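Local structure of ribonuclease mar1, putative (1YZV) at residues A[60-65]-A[85-90]; A[14-19]-A[184-189]; A[39-44]-A[199-204]. The protein is of unproven function but belongs to the isochorismatase superfamily, whose members are mostly hydrolases, and is probably an enzyme of that kind. All coordinates share one frame; numbering follows the deposited sequence.

How the contacts relate
The three contacts occupy separate parts of one alpha/beta fold. Contact 1 is internal to the parallel sheet, pairing strand 61-68 with strand 87-91, whereas contacts 2 and 3 fasten late parts of the chain to early ones at the two ends of helix 189-197. Contacts 1 and 2 touch, with His60 ND1 3.4 Å from Tyr16 O; their centres are about 21 Å apart. Contact 3 stands about 21 Å from contact 1 and about 25 Å from contact 2, centre to centre, and touches neither. Contact 3 holds the sulfate, probably from the crystallisation liquor, while contacts 2 and 3 both reach a second subunit.

Contact 1 of 3, residues A[60-65]-A[85-90]; sequences HSVYIV and DAHVFS
The imidazole of His87 meets Val62 obliquely, CG2 of the valine lying 3.6 Å from His87 CD2, while Tyr63 O lies at the edge of this ring, near its plane. The Phe89 ring receives Ile64 at its edge: Ile64 CG2 is 4.3 Å from Phe89 CE2. The phenol of Tyr63 slants past the methyl of Ala86, and its hydroxyl is bonded to Ala46 O of helix 39-56. Val62 comes in roughly perpendicular to His87; with CG2 anti to the backbone N, the valine extends this methyl to the imidazole. Val65 and Val88 instead project together on one face of the sheet, Val65 CB touching Val88 CG2 at 3.9 Å.

Between these two layers of side chains the backbones pair in parallel, their local axes 22° apart. His87 N donates to Tyr63 O (2.9 Å), Val65 N to His87 O (2.7 Å, 179° at the hydrogen) and Phe89 N to Val65 O (2.8 Å, 151°). A water bridges the backbones next to this pairing, accepting from Tyr63 N and donating to Asp85 O. Asp85 OD1 is bound by His53 of helix 39-56. The pair joins the two strands of the beta-alpha-beta unit 61-68, 70-73, 87-91, with 87-91 outermost in the parallel sheet within this chain. The chemistry implies attachment by backbone bonds, supplemented by apolar contacts on both sheet faces and no charged pair between the strands.

Contact 2 of 3, residues A[14-19]-A[184-189]; sequences KHYGSC and ASDPVF
His15 and Tyr16 both grip the carboxylate of Asp186, one oxygen each. In the polar group, His15 NE2 donates to Asp186 OD2 at 2.8 Å; the oxygen lies in the imidazole plane, but the histidine meets the carboxylate from above its plane, and the bond is bent to 138° at the hydrogen. Tyr16 OH donates to the syn lone pair of Asp186 OD1 at 2.6 Å, with ring and carboxylate planes 76° apart. On its anti side OD1 also accepts from Val188 N (3.0 Å), a capping bond at the turn leading into helix 189-197. Three donors therefore fix the carboxylate and would be expected to favour its charged form. Gly17 N donates to His15 ND1 at 3.1 Å, setting the rotation of the imidazole with its NE2 facing the aspartate.

The apolar group centres on Tyr16. Val188 CG2 packs obliquely against its ring, 3.6 Å from Tyr16 CE2. A first torsion of 65° places Tyr16 CG between its backbone N and carbonyl carbon, on the route across to Asp186. Within 14-19, His15 CE1 stands over one face of the Tyr16 ring, toward its rim.

Tyr16 and Val188 also rest on Leu181 of helix 173-181 and Leu56 of helix 39-56. The contact thus joins the loop before strand 20-26 to the connection between helices 173-181 and 189-197, where Phe189 packs on Phe94 of the second subunit.

Contact 3 of 3, residues A[39-44]-A[199-204]; sequences SANCVF and THPIRI. With SO4 (sulfate ion), chain B.
Asn41 and the backbone of Ile202 face each other in a two-bond clasp: Asn41 ND2 donates to Ile202 O at 2.8 Å, and Asn41 OD1 accepts from Ile202 N at 3.0 Å. The acceptor Ile202 O lies in the amide plane of Asn41, whereas Ile202 N is tilted from the carbonyl plane at OD1. Both ends of the amide are therefore used by one residue, which fixes its flip and rotation. Pro201 and Asn41 overlap with their side chains running in opposing senses, Pro201 CD being 3.2 Å from Asn41 OD1.

One turn along the helix, Phe44 reaches out with CG anti to its backbone N (chi1 174°) and presents a ring face to His200. His200 CA sits over that face, 3.8 Å from the ring centroid and 7° off the normal, a CH-pi contact. The two rings themselves are oblique, their planes 41° apart, with Phe44 CE2 over the centre of one imidazole face and Ile204 CG2 toward the rim of the opposite face. Pro201 CD leans on Phe44 CB, and Pro201 CG on the methyl of Ala40 at 3.9 Å.

The imidazole edge turns to the sulfate. His200 ND1 and His200 N both donate to sulfate O1, each at 3.0 Å and nearly straight, while Ile204 N gives only a weak bond to O3. His200 NE2 is taken by Asp143 OD2, which holds the imidazole from its other nitrogen and would be expected to strengthen its attraction for an anion.

The arrangement is a C-terminal tail clasped to the start of helix 39-56 through an asparagine side-chain amide pairing with backbone, beside a sulfate, probably from the crystallisation liquor, held mainly by His200 through its N and ND1.

Contact 1 of 3, residues A[60-65]-A[85-90]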
ATOM      1  N   HIS A  60     -31.008  -4.656  13.831  1.00 26.00           N
ATOM      2  CA  HIS A  60     -29.568  -4.722  13.623  1.00 24.24           C
ATOM      3  C   HIS A  60     -29.051  -3.901  12.447  1.00 24.73           C
ATOM      4  O   HIS A  60     -27.831  -3.758  12.286  1.00 27.32           O
ATOM      5  CB  HIS A  60     -29.178  -6.165  13.424  1.00 23.61           C
ATOM      6  CG  HIS A  60     -29.599  -7.061  14.551  1.00 23.29           C
ATOM      7  ND1 HIS A  60     -29.171  -6.873  15.851  1.00 21.92           N
ATOM      8  CD2 HIS A  60     -30.314  -8.209  14.551  1.00 24.10           C
ATOM      9  CE1 HIS A  60     -29.690  -7.819  16.616  1.00 26.42           C
ATOM     10  NE2 HIS A  60     -30.350  -8.669  15.849  1.00 23.28           N
ATOM     11  N   SER A  61     -29.961  -3.363  11.638  1.00 24.77           N
ATOM     12  CA  SER A  61     -29.574  -2.751  10.371  1.00 25.00           C
ATOM     13  C   SER A  61     -30.466  -1.580  10.038  1.00 25.37           C
ATOM     14  O   SER A  61     -31.694  -1.690  10.194  1.00 24.48           O
ATOM     15  CB  SER A  61     -29.611  -3.813   9.242  1.00 26.01           C
ATOM     16  OG  SER A  61     -29.194  -3.262   8.008  1.00 28.83           O
ATOM     17  N   VAL A  62     -29.847  -0.521   9.476  1.00 23.70           N
ATOM     18  CA  VAL A  62     -30.524   0.619   8.895  1.00 23.84           C
ATOM     19  C   VAL A  62     -29.923   0.891   7.518  1.00 24.69           C
ATOM     20  O   VAL A  62     -28.734   0.678   7.305  1.00 23.14           O
ATOM     21  CB  VAL A  62     -30.469   1.871   9.821  1.00 25.80           C
ATOM     22  CG1 VAL A  62     -29.068   2.298  10.088  1.00 31.54           C
ATOM     23  CG2 VAL A  62     -31.317   3.032   9.250  1.00 29.27           C
ATOM     24  N   TYR A  63     -30.785   1.188   6.545  1.00 23.26           N
ATOM     25  CA  TYR A  63     -30.369   1.384   5.142  1.00 23.63           C
ATOM     26  C   TYR A  63     -30.677   2.832   4.751  1.00 25.42           C
ATOM     27  O   TYR A  63     -31.858   3.221   4.634  1.00 26.15           O
ATOM     28  CB  TYR A  63     -31.132   0.384   4.246  1.00 20.75           C
ATOM     29  CG  TYR A  63     -30.532   0.096   2.893  1.00 21.35           C
ATOM     30  CD1 TYR A  63     -30.684   0.999   1.825  1.00 22.00           C
ATOM     31  CD2 TYR A  63     -29.793  -1.058   2.667  1.00 20.85           C
ATOM     32  CE1 TYR A  63     -30.105   0.769   0.597  1.00 22.84           C
ATOM     33  CE2 TYR A  63     -29.232  -1.308   1.402  1.00 19.44           C
ATOM     34  CZ  TYR A  63     -29.429  -0.394   0.367  1.00 23.20           C
ATOM     35  OH  TYR A  63     -28.884  -0.634  -0.875  1.00 22.75           O
ATOM     36  N   ILE A  64     -29.606   3.583   4.501  1.00 24.27           N
ATOM     37  CA  ILE A  64     -29.621   5.000   4.222  1.00 25.32           C
ATOM     38  C   ILE A  64     -29.127   5.293   2.817  1.00 25.36           C
ATOM     39  O   ILE A  64     -28.048   4.838   2.406  1.00 24.04           O
ATOM     40  CB  ILE A  64     -28.732   5.759   5.271  1.00 21.04           C
ATOM     41  CG1 ILE A  64     -29.228   5.357   6.653  1.00 25.73           C
ATOM     42  CG2 ILE A  64     -28.710   7.265   4.977  1.00 25.67           C
ATOM     43  CD1 ILE A  64     -28.741   6.139   7.744  1.00 37.67           C
ATOM     44  N   VAL A  65     -29.979   5.972   2.051  1.00 25.14           N
ATOM     45  CA  VAL A  65     -29.701   6.346   0.668  1.00 26.56           C
ATOM     46  C   VAL A  65     -29.666   7.872   0.560  1.00 25.80           C
ATOM     47  O   VAL A  65     -30.553   8.583   1.086  1.00 23.91           O
ATOM     48  CB  VAL A  65     -30.789   5.813  -0.279  1.00 29.95           C
ATOM     49  CG1 VAL A  65     -30.413   6.067  -1.718  1.00 31.32           C
ATOM     50  CG2 VAL A  65     -31.045   4.308  -0.017  1.00 31.36           C
ATOM     51  N   ASP A  85     -38.126  -0.039   4.044  1.00 30.10           N
ATOM     52  CA  ASP A  85     -37.783   0.890   5.105  1.00 31.62           C
ATOM     53  C   ASP A  85     -36.486   1.690   4.884  1.00 30.20           C
ATOM     54  O   ASP A  85     -35.936   2.259   5.815  1.00 29.82           O
ATOM     55  CB  ASP A  85     -37.768   0.151   6.462  1.00 31.68           C
ATOM     56  CG  ASP A  85     -36.708  -0.959   6.540  1.00 33.71           C
ATOM     57  OD1 ASP A  85     -36.006  -1.244   5.546  1.00 36.74           O
ATOM     58  OD2 ASP A  85     -36.593  -1.579   7.613  1.00 39.18           O
ATOM     59  N   ALA A  86     -36.004   1.752   3.645  1.00 30.97           N
ATOM     60  CA  ALA A  86     -34.869   2.606   3.307  1.00 27.96           C
ATOM     61  C   ALA A  86     -35.193   4.050   3.643  1.00 28.84           C
ATOM     62  O   ALA A  86     -36.330   4.468   3.493  1.00 24.93           O
ATOM     63  CB  ALA A  86     -34.550   2.507   1.809  1.00 27.51           C
ATOM     64  N   HIS A  87     -34.227   4.779   4.196  1.00 25.49           N
ATOM     65  CA  HIS A  87     -34.366   6.230   4.419  1.00 26.79           C
ATOM     66  C   HIS A  87     -33.609   6.955   3.288  1.00 26.67           C
ATOM     67  O   HIS A  87     -32.389   6.734   3.112  1.00 27.26           O
ATOM     68  CB  HIS A  87     -33.748   6.583   5.763  1.00 26.31           C
ATOM     69  CG  HIS A  87     -34.330   5.833   6.922  1.00 30.36           C
ATOM     70  ND1 HIS A  87     -35.314   6.372   7.729  1.00 32.45           N
ATOM     71  CD2 HIS A  87     -33.971   4.655   7.503  1.00 31.69           C
ATOM     72  CE1 HIS A  87     -35.564   5.544   8.731  1.00 32.81           C
ATOM     73  NE2 HIS A  87     -34.780   4.484   8.607  1.00 30.20           N
ATOM     74  N   VAL A  88     -34.340   7.686   2.440  1.00 26.07           N
ATOM     75  CA  VAL A  88     -33.787   8.296   1.248  1.00 26.71           C
ATOM     76  C   VAL A  88     -33.790   9.827   1.390  1.00 28.52           C
ATOM     77  O   VAL A  88     -34.795  10.406   1.781  1.00 27.44           O
ATOM     78  CB  VAL A  88     -34.565   7.892   0.013  1.00 26.46           C
ATOM     79  CG1 VAL A  88     -33.935   8.459  -1.262  1.00 27.19           C
ATOM     80  CG2 VAL A  88     -34.685   6.373  -0.082  1.00 30.45           C
ATOM     81  N   PHE A  89     -32.650  10.466   1.159  1.00 25.95           N
ATOM     82  CA  PHE A  89     -32.548  11.911   1.352  1.00 27.85           C
ATOM     83  C   PHE A  89     -31.845  12.567   0.177  1.00 28.65           C
ATOM     84  O   PHE A  89     -30.921  12.018  -0.429  1.00 27.18           O
ATOM     85  CB  PHE A  89     -31.759  12.247   2.608  1.00 29.55           C
ATOM     86  CG  PHE A  89     -32.261  11.571   3.856  1.00 31.11           C
ATOM     87  CD1 PHE A  89     -33.285  12.122   4.589  1.00 33.51           C
ATOM     88  CD2 PHE A  89     -31.700  10.391   4.301  1.00 28.50           C
ATOM     89  CE1 PHE A  89     -33.760  11.471   5.731  1.00 37.55           C
ATOM     90  CE2 PHE A  89     -32.125   9.785   5.460  1.00 30.21           C
ATOM     91  CZ  PHE A  89     -33.172  10.310   6.160  1.00 33.16           C
ATOM     92  N   SER A  90     -32.225  13.808  -0.068  1.00 28.97           N
ATOM     93  CA  SER A  90     -31.586  14.653  -1.070  1.00 28.16           C
ATOM     94  C   SER A  90     -30.496  15.450  -0.415  1.00 25.56           C
ATOM     95  O   SER A  90     -30.645  15.817   0.721  1.00 26.96           O
ATOM     96  CB  SER A  90     -32.621  15.611  -1.640  1.00 30.21           C
ATOM     97  OG  SER A  90     -33.278  14.863  -2.627  1.00 37.17           O
TER
HETATM   98  O   HOH W   1     -33.623   1.289   7.218  1.00 24.70           O

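Contact 2 of 3, residues A[14-19]-A[184-189]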
ATOM      1  N   LYS A  14     -17.892  -5.888  13.687  1.00 20.94           N
ATOM      2  CA  LYS A  14     -18.435  -6.748  14.734  1.00 23.43           C
ATOM      3  C   LYS A  14     -19.624  -7.528  14.172  1.00 21.57           C
ATOM      4  O   LYS A  14     -20.244  -7.153  13.128  1.00 20.64           O
ATOM      5  CB  LYS A  14     -18.906  -5.914  15.926  1.00 23.42           C
ATOM      6  CG  LYS A  14     -17.759  -5.216  16.686  1.00 29.39           C
ATOM      7  CD  LYS A  14     -18.240  -4.458  17.919  1.00 29.84           C
ATOM      8  CE  LYS A  14     -17.071  -3.827  18.681  1.00 38.48           C
ATOM      9  NZ  LYS A  14     -17.527  -2.869  19.749  1.00 42.49           N
ATOM     10  N   HIS A  15     -19.936  -8.616  14.864  1.00 21.41           N
ATOM     11  CA  HIS A  15     -21.086  -9.421  14.561  1.00 21.24           C
ATOM     12  C   HIS A  15     -22.331  -8.549  14.652  1.00 23.07           C
ATOM     13  O   HIS A  15     -22.408  -7.646  15.518  1.00 21.90           O
ATOM     14  CB  HIS A  15     -21.186 -10.596  15.547  1.00 22.56           C
ATOM     15  CG  HIS A  15     -22.225 -11.586  15.172  1.00 19.57           C
ATOM     16  ND1 HIS A  15     -23.568 -11.384  15.431  1.00 21.24           N
ATOM     17  CD2 HIS A  15     -22.141 -12.758  14.503  1.00 20.76           C
ATOM     18  CE1 HIS A  15     -24.262 -12.393  14.932  1.00 26.50           C
ATOM     19  NE2 HIS A  15     -23.422 -13.213  14.319  1.00 19.13           N
ATOM     20  N   TYR A  16     -23.280  -8.803  13.746  1.00 22.13           N
ATOM     21  CA  TYR A  16     -24.440  -7.967  13.623  1.00 24.76           C
ATOM     22  C   TYR A  16     -25.227  -7.775  14.908  1.00 27.41           C
ATOM     23  O   TYR A  16     -25.917  -6.741  15.051  1.00 26.22           O
ATOM     24  CB  TYR A  16     -25.383  -8.434  12.511  1.00 24.71           C
ATOM     25  CG  TYR A  16     -26.042  -9.778  12.723  1.00 24.83           C
ATOM     26  CD1 TYR A  16     -27.180  -9.905  13.521  1.00 24.97           C
ATOM     27  CD2 TYR A  16     -25.563 -10.912  12.080  1.00 20.05           C
ATOM     28  CE1 TYR A  16     -27.791 -11.151  13.743  1.00 27.88           C
ATOM     29  CE2 TYR A  16     -26.187 -12.154  12.247  1.00 23.15           C
ATOM     30  CZ  TYR A  16     -27.346 -12.259  13.051  1.00 23.19           C
ATOM     31  OH  TYR A  16     -27.922 -13.509  13.256  1.00 24.18           O
ATOM     32  N   GLY A  17     -25.182  -8.743  15.824  1.00 28.66           N
ATOM     33  CA  GLY A  17     -25.876  -8.549  17.101  1.00 30.00           C
ATOM     34  C   GLY A  17     -25.152  -7.696  18.133  1.00 32.18           C
ATOM     35  O   GLY A  17     -25.697  -7.350  19.166  1.00 34.00           O
ATOM     36  N   SER A  18     -23.878  -7.446  17.913  1.00 31.34           N
ATOM     37  CA  SER A  18     -23.059  -6.701  18.839  1.00 32.58           C
ATOM     38  C   SER A  18     -23.412  -5.192  18.879  1.00 34.00           C
ATOM     39  O   SER A  18     -23.183  -4.490  19.845  1.00 35.13           O
ATOM     40  CB  SER A  18     -21.598  -6.907  18.398  1.00 34.38           C
ATOM     41  OG  SER A  18     -20.697  -6.657  19.433  1.00 42.22           O
ATOM     42  N   CYS A  19     -23.803  -4.668  17.740  1.00 34.54           N
ATOM     43  CA  CYS A  19     -24.075  -3.260  17.576  1.00 33.46           C
ATOM     44  C   CYS A  19     -24.938  -3.168  16.345  1.00 34.05           C
ATOM     45  O   CYS A  19     -25.113  -4.165  15.630  1.00 37.65           O
ATOM     46  CB  CYS A  19     -22.781  -2.481  17.410  1.00 33.66           C
ATOM     47  SG  CYS A  19     -21.756  -2.933  15.940  1.00 32.39           S
ATOM     48  N   ALA A 184     -21.086 -20.153   9.945  1.00 23.65           N
ATOM     49  CA  ALA A 184     -22.152 -20.727   9.142  1.00 25.72           C
ATOM     50  C   ALA A 184     -23.315 -21.254   9.937  1.00 24.92           C
ATOM     51  O   ALA A 184     -24.365 -21.558   9.351  1.00 26.96           O
ATOM     52  CB  ALA A 184     -21.601 -21.866   8.222  1.00 27.18           C
ATOM     53  N   SER A 185     -23.130 -21.466  11.235  1.00 23.63           N
ATOM     54  CA  SER A 185     -24.240 -21.904  12.062  1.00 26.16           C
ATOM     55  C   SER A 185     -25.057 -20.744  12.612  1.00 26.00           C
ATOM     56  O   SER A 185     -26.056 -20.963  13.286  1.00 26.58           O
ATOM     57  CB  SER A 185     -23.762 -22.805  13.198  1.00 28.94           C
ATOM     58  OG  SER A 185     -23.195 -22.050  14.243  1.00 30.06           O
ATOM     59  N   ASP A 186     -24.662 -19.511  12.318  1.00 24.76           N
ATOM     60  CA  ASP A 186     -25.478 -18.368  12.672  1.00 25.17           C
ATOM     61  C   ASP A 186     -26.911 -18.496  12.121  1.00 24.31           C
ATOM     62  O   ASP A 186     -27.112 -18.941  10.991  1.00 24.94           O
ATOM     63  CB  ASP A 186     -24.848 -17.063  12.195  1.00 23.00           C
ATOM     64  CG  ASP A 186     -25.615 -15.846  12.692  1.00 22.65           C
ATOM     65  OD1 ASP A 186     -26.642 -15.458  12.062  1.00 25.72           O
ATOM     66  OD2 ASP A 186     -25.171 -15.242  13.674  1.00 25.59           O
ATOM     67  N   PRO A 187     -27.921 -18.188  12.959  1.00 25.94           N
ATOM     68  CA  PRO A 187     -29.319 -18.336  12.484  1.00 28.42           C
ATOM     69  C   PRO A 187     -29.657 -17.686  11.113  1.00 30.63           C
ATOM     70  O   PRO A 187     -30.610 -18.121  10.499  1.00 31.08           O
ATOM     71  CB  PRO A 187     -30.146 -17.646  13.581  1.00 27.54           C
ATOM     72  CG  PRO A 187     -29.288 -17.677  14.798  1.00 29.48           C
ATOM     73  CD  PRO A 187     -27.858 -17.623  14.313  1.00 24.68           C
ATOM     74  N   VAL A 188     -29.025 -16.573  10.726  1.00 30.28           N
ATOM     75  CA  VAL A 188     -29.348 -15.948   9.429  1.00 29.39           C
ATOM     76  C   VAL A 188     -28.516 -16.468   8.262  1.00 28.76           C
ATOM     77  O   VAL A 188     -28.764 -16.070   7.122  1.00 27.05           O
ATOM     78  CB  VAL A 188     -29.297 -14.364   9.431  1.00 32.43           C
ATOM     79  CG1 VAL A 188     -30.163 -13.793  10.499  1.00 38.05           C
ATOM     80  CG2 VAL A 188     -27.923 -13.833   9.625  1.00 28.99           C
ATOM     81  N   PHE A 189     -27.498 -17.297   8.513  1.00 26.75           N
ATOM     82  CA  PHE A 189     -26.652 -17.739   7.409  1.00 27.37           C
ATOM     83  C   PHE A 189     -27.426 -18.352   6.233  1.00 27.82           C
ATOM     84  O   PHE A 189     -27.181 -18.028   5.041  1.00 25.50           O
ATOM     85  CB  PHE A 189     -25.577 -18.718   7.873  1.00 26.26           C
ATOM     86  CG  PHE A 189     -24.633 -19.085   6.795  1.00 28.10           C
ATOM     87  CD1 PHE A 189     -23.609 -18.231   6.435  1.00 32.38           C
ATOM     88  CD2 PHE A 189     -24.736 -20.313   6.149  1.00 31.08           C
ATOM     89  CE1 PHE A 189     -22.731 -18.574   5.394  1.00 31.82           C
ATOM     90  CE2 PHE A 189     -23.896 -20.626   5.132  1.00 36.00           C
ATOM     91  CZ  PHE A 189     -22.862 -19.767   4.781  1.00 31.52           C
TER

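Contact 3 of 3, residues A[39-44]-A[199-204]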
ATOM      1  N   SER A  39     -20.669   0.818 -12.990  1.00 22.79           N
ATOM      2  CA  SER A  39     -21.972   1.151 -12.380  1.00 22.63           C
ATOM      3  C   SER A  39     -22.826  -0.075 -12.102  1.00 22.79           C
ATOM      4  O   SER A  39     -23.572  -0.116 -11.082  1.00 23.46           O
ATOM      5  CB  SER A  39     -22.740   2.183 -13.210  1.00 24.29           C
ATOM      6  OG  SER A  39     -23.093   1.713 -14.476  1.00 23.40           O
ATOM      7  N   ALA A  40     -22.793  -1.057 -13.017  1.00 22.21           N
ATOM      8  CA  ALA A  40     -23.612  -2.248 -12.859  1.00 21.66           C
ATOM      9  C   ALA A  40     -23.249  -3.054 -11.567  1.00 24.45           C
ATOM     10  O   ALA A  40     -24.147  -3.545 -10.879  1.00 23.14           O
ATOM     11  CB  ALA A  40     -23.531  -3.140 -14.111  1.00 21.95           C
ATOM     12  N   ASN A  41     -21.962  -3.097 -11.195  1.00 22.24           N
ATOM     13  CA  ASN A  41     -21.554  -3.726  -9.941  1.00 21.78           C
ATOM     14  C   ASN A  41     -22.004  -2.948  -8.710  1.00 22.14           C
ATOM     15  O   ASN A  41     -22.265  -3.532  -7.678  1.00 21.52           O
ATOM     16  CB  ASN A  41     -20.020  -3.924  -9.895  1.00 22.37           C
ATOM     17  CG  ASN A  41     -19.560  -5.158 -10.656  1.00 22.89           C
ATOM     18  OD1 ASN A  41     -20.384  -5.927 -11.181  1.00 24.67           O
ATOM     19  ND2 ASN A  41     -18.219  -5.393 -10.677  1.00 21.51           N
ATOM     20  N   CYS A  42     -22.096  -1.623  -8.828  1.00 21.17           N
ATOM     21  CA  CYS A  42     -22.460  -0.772  -7.719  1.00 22.27           C
ATOM     22  C   CYS A  42     -23.953  -0.950  -7.408  1.00 21.76           C
ATOM     23  O   CYS A  42     -24.335  -1.105  -6.252  1.00 22.02           O
ATOM     24  CB  CYS A  42     -22.097   0.694  -8.040  1.00 24.17           C
ATOM     25  SG  CYS A  42     -20.330   0.910  -8.278  1.00 23.02           S
ATOM     26  N   VAL A  43     -24.749  -1.114  -8.462  1.00 21.24           N
ATOM     27  CA  VAL A  43     -26.131  -1.534  -8.324  1.00 22.46           C
ATOM     28  C   VAL A  43     -26.248  -2.928  -7.689  1.00 21.45           C
ATOM     29  O   VAL A  43     -27.056  -3.106  -6.763  1.00 20.44           O
ATOM     30  CB  VAL A  43     -26.859  -1.476  -9.674  1.00 22.49           C
ATOM     31  CG1 VAL A  43     -28.172  -2.258  -9.625  1.00 25.93           C
ATOM     32  CG2 VAL A  43     -27.088  -0.028 -10.038  1.00 24.42           C
ATOM     33  N   PHE A  44     -25.486  -3.904  -8.212  1.00 22.27           N
ATOM     34  CA  PHE A  44     -25.421  -5.269  -7.660  1.00 22.26           C
ATOM     35  C   PHE A  44     -25.108  -5.304  -6.162  1.00 20.97           C
ATOM     36  O   PHE A  44     -25.775  -6.046  -5.406  1.00 20.34           O
ATOM     37  CB  PHE A  44     -24.400  -6.140  -8.464  1.00 21.89           C
ATOM     38  CG  PHE A  44     -24.155  -7.525  -7.888  1.00 21.97           C
ATOM     39  CD1 PHE A  44     -24.928  -8.601  -8.244  1.00 29.08           C
ATOM     40  CD2 PHE A  44     -23.105  -7.754  -7.025  1.00 23.06           C
ATOM     41  CE1 PHE A  44     -24.644  -9.860  -7.735  1.00 21.79           C
ATOM     42  CE2 PHE A  44     -22.801  -8.999  -6.569  1.00 22.32           C
ATOM     43  CZ  PHE A  44     -23.567 -10.039  -6.874  1.00 20.90           C
ATOM     44  N   THR A 199     -23.763 -13.670  -8.927  1.00 25.44           N
ATOM     45  CA  THR A 199     -22.470 -13.291  -9.527  1.00 27.28           C
ATOM     46  C   THR A 199     -22.481 -11.825  -9.944  1.00 26.64           C
ATOM     47  O   THR A 199     -23.488 -11.329 -10.457  1.00 26.71           O
ATOM     48  CB  THR A 199     -22.178 -14.235 -10.758  1.00 30.39           C
ATOM     49  OG1 THR A 199     -23.330 -14.254 -11.572  1.00 42.88           O
ATOM     50  CG2 THR A 199     -21.991 -15.653 -10.313  1.00 29.37           C
ATOM     51  N   HIS A 200     -21.382 -11.103  -9.725  1.00 22.85           N
ATOM     52  CA  HIS A 200     -21.338  -9.684 -10.119  1.00 23.28           C
ATOM     53  C   HIS A 200     -21.587  -9.630 -11.614  1.00 22.89           C
ATOM     54  O   HIS A 200     -21.009 -10.420 -12.350  1.00 21.27           O
ATOM     55  CB  HIS A 200     -19.965  -9.052  -9.850  1.00 21.43           C
ATOM     56  CG  HIS A 200     -19.648  -8.836  -8.407  1.00 24.06           C
ATOM     57  ND1 HIS A 200     -19.305  -9.870  -7.552  1.00 25.35           N
ATOM     58  CD2 HIS A 200     -19.615  -7.702  -7.661  1.00 27.55           C
ATOM     59  CE1 HIS A 200     -19.050  -9.374  -6.353  1.00 25.45           C
ATOM     60  NE2 HIS A 200     -19.196  -8.061  -6.400  1.00 24.42           N
ATOM     61  N   PRO A 201     -22.280  -8.597 -12.092  1.00 27.04           N
ATOM     62  CA  PRO A 201     -22.404  -8.492 -13.553  1.00 25.53           C
ATOM     63  C   PRO A 201     -21.091  -8.278 -14.293  1.00 26.88           C
ATOM     64  O   PRO A 201     -20.996  -8.600 -15.475  1.00 24.36           O
ATOM     65  CB  PRO A 201     -23.297  -7.264 -13.756  1.00 27.03           C
ATOM     66  CG  PRO A 201     -23.592  -6.712 -12.474  1.00 27.64           C
ATOM     67  CD  PRO A 201     -23.123  -7.621 -11.387  1.00 26.10           C
ATOM     68  N   ILE A 202     -20.144  -7.583 -13.667  1.00 25.77           N
ATOM     69  CA  ILE A 202     -18.832  -7.426 -14.234  1.00 27.22           C
ATOM     70  C   ILE A 202     -17.851  -8.104 -13.271  1.00 29.04           C
ATOM     71  O   ILE A 202     -17.815  -7.784 -12.091  1.00 23.92           O
ATOM     72  CB  ILE A 202     -18.442  -5.931 -14.362  1.00 27.03           C
ATOM     73  CG1 ILE A 202     -19.500  -5.123 -15.141  1.00 30.64           C
ATOM     74  CG2 ILE A 202     -17.027  -5.787 -14.994  1.00 31.49           C
ATOM     75  CD1 ILE A 202     -19.415  -3.613 -14.838  1.00 33.43           C
ATOM     76  N   ARG A 203     -17.252  -9.171 -13.759  1.00 31.66           N
ATOM     77  CA  ARG A 203     -16.090  -9.837 -13.166  1.00 40.32           C
ATOM     78  C   ARG A 203     -15.279  -9.075 -12.174  1.00 40.42           C
ATOM     79  O   ARG A 203     -14.647  -8.110 -12.586  1.00 42.30           O
ATOM     80  CB  ARG A 203     -15.129 -10.070 -14.327  1.00 46.51           C
ATOM     81  CG  ARG A 203     -13.829 -10.692 -13.970  1.00 56.36           C
ATOM     82  CD  ARG A 203     -12.658  -9.745 -13.652  1.00 67.63           C
ATOM     83  NE  ARG A 203     -11.443 -10.476 -13.266  1.00 66.43           N
ATOM     84  CZ  ARG A 203     -10.278  -9.886 -13.029  1.00 68.78           C
ATOM     85  NH1 ARG A 203     -10.154  -8.563 -13.130  1.00 75.17           N
ATOM     86  NH2 ARG A 203      -9.231 -10.617 -12.685  1.00 74.05           N
ATOM     87  N   ILE A 204     -15.137  -9.547 -10.927  1.00 42.23           N
ATOM     88  CA  ILE A 204     -14.135  -8.899 -10.018  1.00 42.28           C
ATOM     89  C   ILE A 204     -12.887  -9.809  -9.736  1.00 45.53           C
ATOM     90  O   ILE A 204     -11.803  -9.305  -9.488  1.00 49.10           O
ATOM     91  CB  ILE A 204     -14.736  -8.272  -8.650  1.00 42.91           C
ATOM     92  CG1 ILE A 204     -15.164  -9.332  -7.597  1.00 41.48           C
ATOM     93  CG2 ILE A 204     -15.864  -7.274  -8.915  1.00 36.38           C
ATOM     94  CD1 ILE A 204     -15.174  -8.751  -6.117  1.00 37.14           C
ATOM     95  OXT ILE A 204     -12.877 -11.041  -9.842  1.00 46.48           O
TER
HETATM   96  S   SO4 B 400     -17.990 -13.025  -8.900  1.00 43.45           S
HETATM   97  O1  SO4 B 400     -19.336 -12.718  -8.329  1.00 35.08           O
HETATM   98  O2  SO4 B 400     -16.979 -13.364  -7.863  1.00 47.93           O
HETATM   99  O3  SO4 B 400     -17.390 -11.879  -9.648  1.00 41.68           O
HETATM  100  O4  SO4 B 400     -18.124 -14.115  -9.848  1.00 41.18           O